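Local structure of nuclear RNA export factor 2 (Drosophila melanogaster, 6MRK) at residues A17-Y22 with A124-A129. The protein acts in ovaries with Piwi and Nxt1 as an effector of cotranscriptional transposon silencing and may take part in mRNA export from the nucleus. Sequence-based numbering, arbitrary orientation.
Sequences AFLENY and AVIYVA
Helix segment 17-22, whose Leu19 faces Val128, lies across strand segment 124-129 with the two axes 10.4 Å apart at closest approach and their directions 46° apart. Leu19 has the largest share of the contact. With CG anti to the backbone N (chi1 -160°), it reaches toward the strand and sets both methyls against Val128: CD2 comes to 3.6 Å from Val128 CB, and CD1 lies 4.0 Å from Val128 CG1. Leu19 CD2 also lies 3.9 Å from Ile126 CD1, the end of that side chain, and so fits between two successive inward-facing residues of the strand. One helical position back, the Phe18 ring meets Ile126 obliquely, Phe18 CE2 standing 4.3 Å from Ile126 CG2, while Phe160 of the adjoining strand packs edge-to-face with that ring. Tyr127 points away from the helix, on the sheet face where Val125 and Tyr127 pack against apolar side chains of the partner protein's chain. This is the helix-on-sheet packing of the NTF2-like domain, whose curved sheet holds helix 12-27 on one face and meets the partner on the other. No hydrogen bond crosses between the segments; the buried contact is wholly apolar, so side-chain shape and the exclusion of water hold helix to strand here.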
loop_
_atom_site.group_PDB
_atom_site.type_symbol
_atom_site.label_atom_id
_atom_site.label_comp_id
_atom_site.label_asym_id
_atom_site.label_seq_id
_atom_site.Cartn_x
_atom_site.Cartn_y
_atom_site.Cartn_z
ATOM N N ALA A 17 8.722 14.156 -8.247
ATOM C CA ALA A 17 8.626 15.306 -7.323
ATOM C C ALA A 17 8.330 14.805 -5.908
ATOM O O ALA A 17 9.159 15.052 -5.021
ATOM C CB ALA A 17 7.583 16.286 -7.799
ATOM N N PHE A 18 7.200 14.131 -5.696
ATOM C CA PHE A 18 6.760 13.717 -4.342
ATOM C C PHE A 18 7.542 12.479 -3.895
ATOM O O PHE A 18 8.187 12.537 -2.848
ATOM C CB PHE A 18 5.254 13.453 -4.297
ATOM C CG PHE A 18 4.840 12.632 -3.104
ATOM C CD1 PHE A 18 5.101 13.094 -1.826
ATOM C CD2 PHE A 18 4.240 11.388 -3.257
ATOM C CE1 PHE A 18 4.742 12.350 -0.717
ATOM C CE2 PHE A 18 3.887 10.636 -2.148
ATOM C CZ PHE A 18 4.142 11.120 -0.882
ATOM N N LEU A 19 7.440 11.384 -4.645
ATOM C CA LEU A 19 7.874 10.030 -4.215
ATOM C C LEU A 19 9.386 10.054 -3.998
ATOM O O LEU A 19 9.852 9.703 -2.907
ATOM C CB LEU A 19 7.468 9.015 -5.287
ATOM C CG LEU A 19 7.398 7.551 -4.861
ATOM C CD1 LEU A 19 6.604 7.376 -3.579
ATOM C CD2 LEU A 19 6.790 6.721 -5.978
ATOM N N GLU A 20 10.113 10.548 -4.988
ATOM C CA GLU A 20 11.593 10.527 -4.996
ATOM C C GLU A 20 12.164 11.623 -4.086
ATOM O O GLU A 20 13.336 11.500 -3.751
ATOM C CB GLU A 20 12.117 10.594 -6.434
ATOM C CG GLU A 20 11.736 9.366 -7.257
ATOM C CD GLU A 20 12.079 9.392 -8.740
ATOM O OE1 GLU A 20 11.491 8.571 -9.488
ATOM O OE2 GLU A 20 12.925 10.223 -9.148
ATOM N N ASN A 21 11.403 12.624 -3.656
ATOM C CA ASN A 21 11.897 13.581 -2.626
ATOM C C ASN A 21 11.585 13.021 -1.234
ATOM O O ASN A 21 12.495 12.968 -0.386
ATOM C CB ASN A 21 11.326 14.993 -2.802
ATOM C CG ASN A 21 12.020 15.770 -3.903
ATOM O OD1 ASN A 21 13.210 15.593 -4.147
ATOM N ND2 ASN A 21 11.286 16.619 -4.594
ATOM N N TYR A 22 10.336 12.621 -1.010
ATOM C CA TYR A 22 9.859 11.977 0.240
ATOM C C TYR A 22 10.736 10.774 0.624
ATOM O O TYR A 22 11.108 10.669 1.783
ATOM C CB TYR A 22 8.421 11.476 0.089
ATOM C CG TYR A 22 7.977 10.767 1.332
ATOM C CD1 TYR A 22 8.393 9.470 1.583
ATOM C CD2 TYR A 22 7.277 11.437 2.316
ATOM C CE1 TYR A 22 8.068 8.825 2.764
ATOM C CE2 TYR A 22 6.938 10.809 3.504
ATOM C CZ TYR A 22 7.334 9.494 3.733
ATOM O OH TYR A 22 7.003 8.834 4.890
ATOM N N ALA A 124 -4.365 12.409 -5.066
ATOM C CA ALA A 124 -3.907 11.199 -5.775
ATOM C C ALA A 124 -3.729 10.011 -4.826
ATOM O O ALA A 124 -3.691 10.183 -3.606
ATOM C CB ALA A 124 -2.628 11.505 -6.508
ATOM N N VAL A 125 -3.657 8.830 -5.429
ATOM C CA VAL A 125 -3.269 7.550 -4.787
ATOM C C VAL A 125 -2.027 7.075 -5.527
ATOM O O VAL A 125 -2.086 7.022 -6.755
ATOM C CB VAL A 125 -4.406 6.524 -4.887
ATOM C CG1 VAL A 125 -4.003 5.183 -4.287
ATOM C CG2 VAL A 125 -5.672 7.064 -4.253
ATOM N N ILE A 126 -0.948 6.772 -4.823
ATOM C CA ILE A 126 0.338 6.450 -5.495
ATOM C C ILE A 126 1.082 5.363 -4.720
ATOM O O ILE A 126 1.252 5.477 -3.517
ATOM C CB ILE A 126 1.158 7.730 -5.724
ATOM C CG1 ILE A 126 2.649 7.443 -5.863
ATOM C CG2 ILE A 126 0.907 8.757 -4.644
ATOM C CD1 ILE A 126 3.378 8.540 -6.601
ATOM N N TYR A 127 1.452 4.309 -5.422
ATOM C CA TYR A 127 2.079 3.107 -4.837
ATOM C C TYR A 127 3.467 2.997 -5.438
ATOM O O TYR A 127 3.630 3.353 -6.592
ATOM C CB TYR A 127 1.279 1.833 -5.129
ATOM C CG TYR A 127 -0.174 1.860 -4.736
ATOM C CD1 TYR A 127 -0.641 2.588 -3.656
ATOM C CD2 TYR A 127 -1.098 1.119 -5.438
ATOM C CE1 TYR A 127 -1.978 2.583 -3.282
ATOM C CE2 TYR A 127 -2.437 1.082 -5.072
ATOM C CZ TYR A 127 -2.882 1.820 -3.990
ATOM O OH TYR A 127 -4.204 1.818 -3.664
ATOM N N VAL A 128 4.430 2.548 -4.656
ATOM C CA VAL A 128 5.807 2.273 -5.140
ATOM C C VAL A 128 6.198 0.887 -4.609
ATOM O O VAL A 128 5.861 0.565 -3.463
ATOM C CB VAL A 128 6.765 3.399 -4.709
ATOM C CG1 VAL A 128 7.009 3.397 -3.214
ATOM C CG2 VAL A 128 8.083 3.344 -5.442
ATOM N N ALA A 129 6.802 0.055 -5.447
ATOM C CA ALA A 129 7.397 -1.240 -5.055
ATOM C C ALA A 129 8.888 -1.152 -5.373
ATOM O O ALA A 129 9.246 -0.739 -6.504
ATOM C CB ALA A 129 6.721 -2.367 -5.803
#